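Glucose-6-phosphate isomerase (Plasmodium falciparum, PDB 3QKI) probably catalyses the reversible conversion of alpha-D-glucose 6-phosphate into beta-D-fructose 6-phosphate, an early step of glycolysis. Local coordinates at residues A[69-74]-A[365-370]; A[112-117]-A[342-347]; A[194-199]-A[330-335]. All blocks are in the same frame, centred on the assembly; numbering follows the deposited sequence.

Three contacts, each between parts far apart in sequence, are nested along the chain: 194-199 with 330-335 lies inside the loop closed by 112-117 with 342-347, and that lies inside the loop closed by 69-74 with 365-370. Interactions 2 and 3 use two separate parts of helix 330-349, its start and a later turn, with centres about 22 Å apart and nearest atoms about 7 Å apart. Interaction 1 uses the next helix, 356-371, and the end of strand 64-70, a member of the mixed six-stranded sheet; its centre is about 27 Å from that of interaction 2 and about 39 Å from that of interaction 3. Two consecutive helices thus meet three remote parts of the phosphoglucose isomerase fold, away from the sugar phosphate site.

Interaction 1 of 3, residues A[69-74]-A[365-370]; sequences SRQRYS and FYNSHF
Tyr366 of helix 356-371 reaches the loop that leaves strand 64-70 and ends on the carbonyl of Arg72. Its CG stands anti to the backbone N (chi1 178°), which sends the ring out from the helix toward the loop. Beyond CB and CG, Tyr73 CD1 lies over one face of the ring on its CD2/CE2 side, 3.7 Å from Tyr366 CE2, and the two ring planes are inclined at 58°. At the tip, Tyr366 OH donates to Arg72 O at 2.7 Å. Arg72 is the centre of an inverse gamma turn, closed by Tyr73 N bonding to Gln71 O, and the turn presents this carbonyl to the helix.

One residue on, Asn367 ND2 donates to Gln71 OE1 at 3.0 Å, nearly straight at 170° and almost in the plane of the Asn367 amide. A water donates to Gln71 OE1 and accepts from Arg72 N; its approach to Asn367 OD1 is suspiciously short. The guanidinium of Arg72 leads away to Lys42 O, while Tyr73 OH returns to Thr363 on the same helix. Polar groups of this buried joint are therefore matched donor to acceptor: Gln71 OE1 receives two hydrogen bonds, and the donation from ND2 indicates which way round the Asn367 amide sits.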
loop_
_atom_site.group_PDB
_atom_site.type_symbol
_atom_site.label_atom_id
_atom_site.label_comp_id
_atom_site.label_asym_id
_atom_site.label_seq_id
_atom_site.Cartn_x
_atom_site.Cartn_y
_atom_site.Cartn_z
ATOM N N SER A 69 18.338 4.395 -18.466
ATOM C CA SER A 69 18.199 5.069 -19.761
ATOM C C SER A 69 16.883 5.803 -19.996
ATOM O O SER A 69 16.848 6.726 -20.816
ATOM C CB SER A 69 18.517 4.121 -20.919
ATOM O OG SER A 69 17.556 3.084 -20.967
ATOM N N ARG A 70 15.805 5.419 -19.292
ATOM C CA ARG A 70 14.535 6.108 -19.451
ATOM C C ARG A 70 14.405 7.226 -18.431
ATOM O O ARG A 70 13.333 7.449 -17.892
ATOM C CB ARG A 70 13.334 5.142 -19.436
ATOM C CG ARG A 70 13.381 4.123 -20.557
ATOM C CD ARG A 70 12.473 2.961 -20.250
ATOM N NE ARG A 70 12.742 1.844 -21.131
ATOM C CZ ARG A 70 13.771 1.013 -21.012
ATOM N NH1 ARG A 70 14.652 1.167 -20.026
ATOM N NH2 ARG A 70 13.951 0.046 -21.900
ATOM N N GLN A 71 15.508 7.925 -18.167
ATOM C CA GLN A 71 15.559 9.104 -17.304
ATOM C C GLN A 71 15.892 10.287 -18.196
ATOM O O GLN A 71 16.629 10.149 -19.178
ATOM C CB GLN A 71 16.578 8.946 -16.146
ATOM C CG GLN A 71 16.223 7.822 -15.172
ATOM C CD GLN A 71 14.980 8.081 -14.348
ATOM O OE1 GLN A 71 14.552 9.217 -14.129
ATOM N NE2 GLN A 71 14.397 7.031 -13.847
ATOM N N ARG A 72 15.348 11.444 -17.866
ATOM C CA ARG A 72 15.471 12.657 -18.676
ATOM C C ARG A 72 16.809 13.402 -18.580
ATOM O O ARG A 72 16.874 14.577 -18.226
ATOM C CB ARG A 72 14.241 13.571 -18.482
ATOM C CG ARG A 72 12.917 12.858 -18.749
ATOM C CD ARG A 72 11.775 13.833 -18.889
ATOM N NE ARG A 72 11.869 14.552 -20.162
ATOM C CZ ARG A 72 11.099 15.575 -20.519
ATOM N NH1 ARG A 72 10.166 16.029 -19.701
ATOM N NH2 ARG A 72 11.259 16.148 -21.706
ATOM N N TYR A 73 17.878 12.706 -18.927
ATOM C CA TYR A 73 19.215 13.273 -18.969
ATOM C C TYR A 73 20.073 12.659 -20.040
ATOM O O TYR A 73 19.965 11.465 -20.330
ATOM C CB TYR A 73 19.955 13.245 -17.590
ATOM C CG TYR A 73 19.856 11.980 -16.748
ATOM C CD1 TYR A 73 19.444 12.039 -15.415
ATOM C CD2 TYR A 73 20.329 10.759 -17.227
ATOM C CE1 TYR A 73 19.394 10.898 -14.622
ATOM C CE2 TYR A 73 20.270 9.607 -16.450
ATOM C CZ TYR A 73 19.822 9.688 -15.140
ATOM O OH TYR A 73 19.774 8.572 -14.356
ATOM N N SER A 74 20.968 13.476 -20.585
ATOM C CA SER A 74 21.999 13.034 -21.512
ATOM C C SER A 74 23.140 12.501 -20.614
ATOM O O SER A 74 23.104 12.699 -19.388
ATOM C CB SER A 74 22.502 14.221 -22.322
ATOM O OG SER A 74 23.196 15.138 -21.490
ATOM N N PHE A 365 16.989 12.588 -6.790
ATOM C CA PHE A 365 17.267 13.983 -6.450
ATOM C C PHE A 365 16.978 14.885 -7.652
ATOM O O PHE A 365 16.329 15.915 -7.505
ATOM C CB PHE A 365 18.743 14.111 -5.996
ATOM C CG PHE A 365 19.224 15.526 -5.776
ATOM C CD1 PHE A 365 18.865 16.232 -4.633
ATOM C CD2 PHE A 365 20.044 16.152 -6.713
ATOM C CE1 PHE A 365 19.320 17.543 -4.429
ATOM C CE2 PHE A 365 20.472 17.468 -6.526
ATOM C CZ PHE A 365 20.108 18.157 -5.385
ATOM N N TYR A 366 17.469 14.483 -8.850
ATOM C CA TYR A 366 17.282 15.198 -10.108
ATOM C C TYR A 366 15.779 15.342 -10.455
ATOM O O TYR A 366 15.308 16.457 -10.675
ATOM C CB TYR A 366 18.029 14.427 -11.206
ATOM C CG TYR A 366 17.912 15.002 -12.597
ATOM C CD1 TYR A 366 18.656 16.120 -12.976
ATOM C CD2 TYR A 366 17.144 14.370 -13.571
ATOM C CE1 TYR A 366 18.584 16.634 -14.267
ATOM C CE2 TYR A 366 17.062 14.876 -14.871
ATOM C CZ TYR A 366 17.794 16.003 -15.216
ATOM O OH TYR A 366 17.724 16.494 -16.494
ATOM N N ASN A 367 15.032 14.221 -10.447
ATOM C CA ASN A 367 13.584 14.225 -10.723
ATOM C C ASN A 367 12.813 15.088 -9.764
ATOM O O ASN A 367 11.930 15.843 -10.188
ATOM C CB ASN A 367 13.025 12.807 -10.718
ATOM C CG ASN A 367 13.423 12.030 -11.937
ATOM O OD1 ASN A 367 13.747 12.606 -12.966
ATOM N ND2 ASN A 367 13.427 10.705 -11.841
ATOM N N SER A 368 13.145 15.005 -8.481
ATOM C CA SER A 368 12.441 15.793 -7.466
ATOM C C SER A 368 12.806 17.286 -7.537
ATOM O O SER A 368 11.913 18.135 -7.532
ATOM C CB SER A 368 12.727 15.240 -6.070
ATOM O OG SER A 368 12.216 16.096 -5.051
ATOM N N HIS A 369 14.119 17.609 -7.573
ATOM C CA HIS A 369 14.539 19.004 -7.578
ATOM C C HIS A 369 14.335 19.780 -8.862
ATOM O O HIS A 369 13.888 20.920 -8.807
ATOM C CB HIS A 369 15.974 19.170 -7.043
ATOM C CG HIS A 369 16.026 19.173 -5.549
ATOM N ND1 HIS A 369 16.488 20.273 -4.847
ATOM C CD2 HIS A 369 15.616 18.229 -4.663
ATOM C CE1 HIS A 369 16.346 19.971 -3.569
ATOM N NE2 HIS A 369 15.823 18.755 -3.409
ATOM N N PHE A 370 14.674 19.184 -10.001
ATOM C CA PHE A 370 14.646 19.857 -11.298
ATOM C C PHE A 370 13.375 19.675 -12.135
ATOM O O PHE A 370 13.084 20.510 -12.992
ATOM C CB PHE A 370 15.945 19.571 -12.062
ATOM C CG PHE A 370 17.134 19.869 -11.185
ATOM C CD1 PHE A 370 17.410 21.172 -10.781
ATOM C CD2 PHE A 370 17.901 18.841 -10.653
ATOM C CE1 PHE A 370 18.448 21.437 -9.892
ATOM C CE2 PHE A 370 18.948 19.111 -9.774
ATOM C CZ PHE A 370 19.200 20.405 -9.384
HETATM O O HOH W 1 14.117 11.599 -15.243
#

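Interaction 2 of 3, residues A[112-117]-A[342-347]; sequences LHTALR and DMDEHF
Arg117 and Asp344 form a side-on, two-pronged salt bridge between helix 330-349 and the loop after helix 90-99, in the interior of the phosphoglucose isomerase fold. Residues 113-116 of the loop curl like a helix but lack its regular bonding, and this short turn of chain places Thr114 and Arg117 on the side facing the helix.

The ionic part comes first. Arg117 NH2 donates to Asp344 OD1 at 2.9 Å, almost straight at 175° and in the guanidinium plane, while the neighbouring NE serves the other oxygen. Both carboxylate oxygens use their syn lone pairs, and the two flat groups are nearly coplanar. With CG tucked in between N and C of its own backbone (chi1 49°) and a further bend at chi2, the arginine chain folds back along its own turn, and Thr114 CA lies 3.8 Å above the guanidinium plane of Arg117, toward its rim. From helix 523-543, Glu534 makes a second salt bridge to Arg117 NH2, and the Ser531 hydroxyl bonds to Asp344 OD1. The remaining nitrogen, Arg117 NH1, goes to Thr316. The two arginine N-H groups, Ser531 OG and a water probably keep the buried aspartate ionised.

Van der Waals contact is slight. The methyl of Thr114, CG2, rests against the carboxylate, 3.8 Å from Asp344 CG, and Phe98 of helix 90-99 touches both residues.

Hydrogen bonding through water adds a second route across the contact. That water donates to Thr114 O at 2.7 Å and to Asp344 OD2 at 2.8 Å. The same oxygen, OD2, is also the acceptor for Arg117 NE at 2.7 Å, with an N-H...O angle of 157°.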
loop_
_atom_site.group_PDB
_atom_site.type_symbol
_atom_site.label_atom_id
_atom_site.label_comp_id
_atom_site.label_asym_id
_atom_site.label_seq_id
_atom_site.Cartn_x
_atom_site.Cartn_y
_atom_site.Cartn_z
ATOM N N LEU A 112 25.573 2.608 12.141
ATOM C CA LEU A 112 26.362 1.410 11.816
ATOM C C LEU A 112 25.576 0.157 11.481
ATOM O O LEU A 112 26.044 -0.960 11.757
ATOM C CB LEU A 112 27.399 1.155 12.928
ATOM C CG LEU A 112 28.603 2.092 13.007
ATOM C CD1 LEU A 112 29.342 1.920 14.342
ATOM C CD2 LEU A 112 29.524 1.915 11.808
ATOM N N HIS A 113 24.447 0.311 10.780
ATOM C CA HIS A 113 23.711 -0.854 10.299
ATOM C C HIS A 113 24.573 -1.701 9.319
ATOM O O HIS A 113 24.411 -2.912 9.254
ATOM C CB HIS A 113 22.373 -0.449 9.673
ATOM C CG HIS A 113 22.500 0.617 8.644
ATOM N ND1 HIS A 113 22.479 1.960 8.996
ATOM C CD2 HIS A 113 22.671 0.510 7.314
ATOM C CE1 HIS A 113 22.645 2.623 7.866
ATOM N NE2 HIS A 113 22.758 1.792 6.823
ATOM N N THR A 114 25.518 -1.069 8.607
ATOM C CA THR A 114 26.435 -1.770 7.698
ATOM C C THR A 114 27.344 -2.769 8.445
ATOM O O THR A 114 27.728 -3.769 7.857
ATOM C CB THR A 114 27.270 -0.782 6.848
ATOM O OG1 THR A 114 27.953 0.130 7.720
ATOM C CG2 THR A 114 26.431 -0.015 5.862
ATOM N N ALA A 115 27.647 -2.520 9.736
ATOM C CA ALA A 115 28.488 -3.410 10.552
ATOM C C ALA A 115 27.784 -4.730 10.852
ATOM O O ALA A 115 28.458 -5.749 11.055
ATOM C CB ALA A 115 28.885 -2.720 11.857
ATOM N N LEU A 116 26.417 -4.729 10.844
ATOM C CA LEU A 116 25.596 -5.910 11.125
ATOM C C LEU A 116 25.838 -7.081 10.173
ATOM O O LEU A 116 25.643 -8.240 10.550
ATOM C CB LEU A 116 24.098 -5.558 11.116
ATOM C CG LEU A 116 23.653 -4.541 12.167
ATOM C CD1 LEU A 116 22.264 -4.000 11.841
ATOM C CD2 LEU A 116 23.732 -5.115 13.580
ATOM N N ARG A 117 26.233 -6.779 8.958
ATOM C CA ARG A 117 26.432 -7.802 7.939
ATOM C C ARG A 117 27.895 -8.044 7.537
ATOM O O ARG A 117 28.128 -8.777 6.584
ATOM C CB ARG A 117 25.527 -7.549 6.721
ATOM C CG ARG A 117 25.590 -6.121 6.206
ATOM C CD ARG A 117 24.385 -5.304 6.643
ATOM N NE ARG A 117 24.215 -4.217 5.681
ATOM C CZ ARG A 117 23.182 -3.389 5.628
ATOM N NH1 ARG A 117 22.188 -3.496 6.508
ATOM N NH2 ARG A 117 23.121 -2.463 4.685
ATOM N N ASP A 342 28.000 -7.339 0.306
ATOM C CA ASP A 342 28.576 -7.105 -1.019
ATOM C C ASP A 342 28.075 -5.821 -1.655
ATOM O O ASP A 342 28.864 -5.102 -2.268
ATOM C CB ASP A 342 28.376 -8.317 -1.938
ATOM C CG ASP A 342 29.260 -9.496 -1.569
ATOM O OD1 ASP A 342 30.219 -9.299 -0.780
ATOM O OD2 ASP A 342 28.996 -10.607 -2.065
ATOM N N MET A 343 26.789 -5.489 -1.458
ATOM C CA MET A 343 26.247 -4.217 -1.949
ATOM C C MET A 343 26.812 -3.038 -1.106
ATOM O O MET A 343 27.116 -1.999 -1.679
ATOM C CB MET A 343 24.708 -4.230 -1.960
ATOM C CG MET A 343 24.071 -2.921 -2.471
ATOM S SD MET A 343 24.583 -2.412 -4.140
ATOM C CE MET A 343 23.711 -3.593 -5.085
ATOM N N ASP A 344 26.986 -3.211 0.239
ATOM C CA ASP A 344 27.591 -2.192 1.099
ATOM C C ASP A 344 29.002 -1.842 0.583
ATOM O O ASP A 344 29.335 -0.655 0.468
ATOM C CB ASP A 344 27.718 -2.657 2.557
ATOM C CG ASP A 344 26.417 -2.786 3.325
ATOM O OD1 ASP A 344 25.374 -2.265 2.842
ATOM O OD2 ASP A 344 26.415 -3.479 4.366
ATOM N N GLU A 345 29.814 -2.878 0.272
ATOM C CA GLU A 345 31.192 -2.725 -0.238
ATOM C C GLU A 345 31.229 -1.980 -1.561
ATOM O O GLU A 345 32.086 -1.115 -1.763
ATOM C CB GLU A 345 31.889 -4.093 -0.362
ATOM C CG GLU A 345 32.187 -4.731 0.985
ATOM C CD GLU A 345 33.409 -4.170 1.690
ATOM O OE1 GLU A 345 34.527 -4.368 1.170
ATOM O OE2 GLU A 345 33.253 -3.562 2.773
ATOM N N HIS A 346 30.257 -2.269 -2.442
ATOM C CA HIS A 346 30.109 -1.591 -3.726
ATOM C C HIS A 346 29.789 -0.111 -3.466
ATOM O O HIS A 346 30.438 0.781 -4.031
ATOM C CB HIS A 346 28.970 -2.242 -4.555
ATOM C CG HIS A 346 28.615 -1.468 -5.771
ATOM N ND1 HIS A 346 29.409 -1.502 -6.910
ATOM C CD2 HIS A 346 27.579 -0.622 -5.984
ATOM C CE1 HIS A 346 28.832 -0.695 -7.784
ATOM N NE2 HIS A 346 27.725 -0.140 -7.275
ATOM N N PHE A 347 28.811 0.145 -2.592
ATOM C CA PHE A 347 28.405 1.508 -2.245
ATOM C C PHE A 347 29.593 2.346 -1.706
ATOM O O PHE A 347 29.785 3.498 -2.100
ATOM C CB PHE A 347 27.275 1.457 -1.202
ATOM C CG PHE A 347 26.785 2.786 -0.670
ATOM C CD1 PHE A 347 26.543 3.858 -1.533
ATOM C CD2 PHE A 347 26.452 2.931 0.665
ATOM C CE1 PHE A 347 26.050 5.066 -1.046
ATOM C CE2 PHE A 347 25.918 4.128 1.147
ATOM C CZ PHE A 347 25.686 5.176 0.288
HETATM O O HOH W 2 28.844 -4.199 5.454
#

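Interaction 3 of 3, residues A[194-199]-A[330-335]; sequences NMELNK and YKNMRN
Glu196 OE1 is gripped twice: by Asn332 ND2, which donates at 2.8 Å, and by a water, which donates at 2.7 Å. The hydrogen bond from the amide is nearly straight (172°). It leaves Asn332 within the plane of its own amide but meets the carboxylate on the syn side of OE1, 23° out of that group's plane. The two side chains approach from opposite directions, with carboxylate and amide planes turned 56° apart. The water also donates to Asn332 OD1, at 3.0 Å, so both polar atoms of the amide are tied to the same glutamate oxygen, one directly and one through solvent.

This is a surface bridge between two helices of the phosphoglucose isomerase fold, the last turn of 179-197 and the first turn of 330-349. Helix 179-197 widens into a pi-type turn at 194-197, and Lys199 then leaves helical geometry with positive phi. Because the backbones stay well apart, with the CA atoms of Glu196 and Asn332 10.1 Å from each other, the glutamate must reach: it is stretched out, its CG turned directly away from the backbone N.

Asn332 has a second task within its own neighbourhood. Its ND2 also bonds to Phe328 O, at the end of the preceding helix 318-328, and its side chain touches Phe523 of helix 523-543.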
loop_
_atom_site.group_PDB
_atom_site.type_symbol
_atom_site.label_atom_id
_atom_site.label_comp_id
_atom_site.label_asym_id
_atom_site.label_seq_id
_atom_site.Cartn_x
_atom_site.Cartn_y
_atom_site.Cartn_z
ATOM N N ASN A 194 9.639 -23.955 -1.904
ATOM C CA ASN A 194 9.695 -24.564 -3.231
ATOM C C ASN A 194 11.066 -25.114 -3.603
ATOM O O ASN A 194 11.148 -26.260 -4.053
ATOM C CB ASN A 194 9.174 -23.593 -4.314
ATOM C CG ASN A 194 7.746 -23.156 -4.077
ATOM O OD1 ASN A 194 7.028 -23.718 -3.245
ATOM N ND2 ASN A 194 7.301 -22.145 -4.806
ATOM N N MET A 195 12.113 -24.277 -3.476
ATOM C CA MET A 195 13.488 -24.629 -3.839
ATOM C C MET A 195 14.186 -25.468 -2.782
ATOM O O MET A 195 14.958 -26.349 -3.125
ATOM C CB MET A 195 14.295 -23.358 -4.197
ATOM C CG MET A 195 14.253 -23.003 -5.674
ATOM S SD MET A 195 12.610 -22.955 -6.448
ATOM C CE MET A 195 12.080 -21.404 -6.029
ATOM N N GLU A 196 13.944 -25.181 -1.507
ATOM C CA GLU A 196 14.581 -25.922 -0.432
ATOM C C GLU A 196 13.738 -27.118 0.064
ATOM O O GLU A 196 14.153 -28.252 -0.118
ATOM C CB GLU A 196 14.997 -24.998 0.723
ATOM C CG GLU A 196 15.692 -25.738 1.855
ATOM C CD GLU A 196 16.438 -24.895 2.868
ATOM O OE1 GLU A 196 16.833 -23.746 2.554
ATOM O OE2 GLU A 196 16.653 -25.411 3.987
ATOM N N LEU A 197 12.576 -26.886 0.658
ATOM C CA LEU A 197 11.774 -27.990 1.192
ATOM C C LEU A 197 11.235 -28.963 0.134
ATOM O O LEU A 197 11.265 -30.170 0.368
ATOM C CB LEU A 197 10.642 -27.503 2.106
ATOM C CG LEU A 197 11.032 -26.573 3.242
ATOM C CD1 LEU A 197 9.836 -26.281 4.096
ATOM C CD2 LEU A 197 12.158 -27.157 4.108
ATOM N N ASN A 198 10.780 -28.444 -1.021
ATOM C CA ASN A 198 10.227 -29.260 -2.095
ATOM C C ASN A 198 11.235 -29.562 -3.186
ATOM O O ASN A 198 10.924 -30.323 -4.096
ATOM C CB ASN A 198 8.900 -28.672 -2.630
ATOM C CG ASN A 198 7.770 -28.846 -1.646
ATOM O OD1 ASN A 198 7.147 -29.890 -1.594
ATOM N ND2 ASN A 198 7.464 -27.820 -0.836
ATOM N N LYS A 199 12.461 -29.025 -3.068
ATOM C CA LYS A 199 13.571 -29.292 -3.990
ATOM C C LYS A 199 13.219 -29.092 -5.476
ATOM O O LYS A 199 13.706 -29.842 -6.321
ATOM C CB LYS A 199 14.186 -30.686 -3.725
ATOM C CG LYS A 199 14.597 -30.931 -2.265
ATOM C CD LYS A 199 15.329 -32.251 -2.065
ATOM C CE LYS A 199 14.431 -33.462 -1.944
ATOM N NZ LYS A 199 15.215 -34.723 -1.874
ATOM N N TYR A 330 19.427 -20.344 9.777
ATOM C CA TYR A 330 20.526 -19.384 9.805
ATOM C C TYR A 330 21.364 -19.351 8.525
ATOM O O TYR A 330 21.778 -18.258 8.112
ATOM C CB TYR A 330 21.429 -19.603 11.029
ATOM C CG TYR A 330 22.472 -18.520 11.162
ATOM C CD1 TYR A 330 22.131 -17.248 11.616
ATOM C CD2 TYR A 330 23.780 -18.731 10.736
ATOM C CE1 TYR A 330 23.078 -16.226 11.677
ATOM C CE2 TYR A 330 24.737 -17.724 10.815
ATOM C CZ TYR A 330 24.381 -16.473 11.285
ATOM O OH TYR A 330 25.312 -15.466 11.333
ATOM N N LYS A 331 21.657 -20.537 7.916
ATOM C CA LYS A 331 22.469 -20.617 6.688
ATOM C C LYS A 331 21.876 -19.720 5.594
ATOM O O LYS A 331 22.619 -19.023 4.917
ATOM C CB LYS A 331 22.564 -22.054 6.147
ATOM C CG LYS A 331 23.650 -22.897 6.781
ATOM C CD LYS A 331 23.913 -24.187 5.989
ATOM C CE LYS A 331 24.747 -23.984 4.738
ATOM N NZ LYS A 331 25.095 -25.284 4.097
ATOM N N ASN A 332 20.541 -19.727 5.439
ATOM C CA ASN A 332 19.874 -18.892 4.441
ATOM C C ASN A 332 20.037 -17.402 4.801
ATOM O O ASN A 332 20.385 -16.609 3.945
ATOM C CB ASN A 332 18.400 -19.281 4.308
ATOM C CG ASN A 332 18.161 -20.543 3.521
ATOM O OD1 ASN A 332 18.814 -20.811 2.528
ATOM N ND2 ASN A 332 17.188 -21.327 3.937
ATOM N N MET A 333 19.885 -17.060 6.079
ATOM C CA MET A 333 20.052 -15.703 6.575
ATOM C C MET A 333 21.490 -15.193 6.469
ATOM O O MET A 333 21.683 -13.988 6.227
ATOM C CB MET A 333 19.397 -15.509 7.931
ATOM C CG MET A 333 17.867 -15.651 7.885
ATOM S SD MET A 333 17.068 -15.045 6.354
ATOM C CE MET A 333 17.367 -13.238 6.506
ATOM N N ARG A 334 22.493 -16.118 6.573
ATOM C CA ARG A 334 23.900 -15.766 6.419
ATOM C C ARG A 334 24.122 -15.328 4.962
ATOM O O ARG A 334 24.794 -14.327 4.724
ATOM C CB ARG A 334 24.798 -16.956 6.810
ATOM C CG ARG A 334 26.297 -16.698 6.714
ATOM C CD ARG A 334 27.103 -17.712 7.514
ATOM N NE ARG A 334 26.648 -19.082 7.290
ATOM C CZ ARG A 334 26.630 -20.034 8.218
ATOM N NH1 ARG A 334 27.085 -19.785 9.443
ATOM N NH2 ARG A 334 26.195 -21.247 7.924
ATOM N N ASN A 335 23.497 -16.041 3.992
ATOM C CA ASN A 335 23.595 -15.688 2.575
ATOM C C ASN A 335 22.958 -14.317 2.310
ATOM O O ASN A 335 23.486 -13.566 1.491
ATOM C CB ASN A 335 22.933 -16.740 1.682
ATOM C CG ASN A 335 23.770 -17.981 1.573
ATOM O OD1 ASN A 335 24.995 -17.960 1.769
ATOM N ND2 ASN A 335 23.131 -19.103 1.304
HETATM O O HOH W 3 17.461 -22.331 0.380
#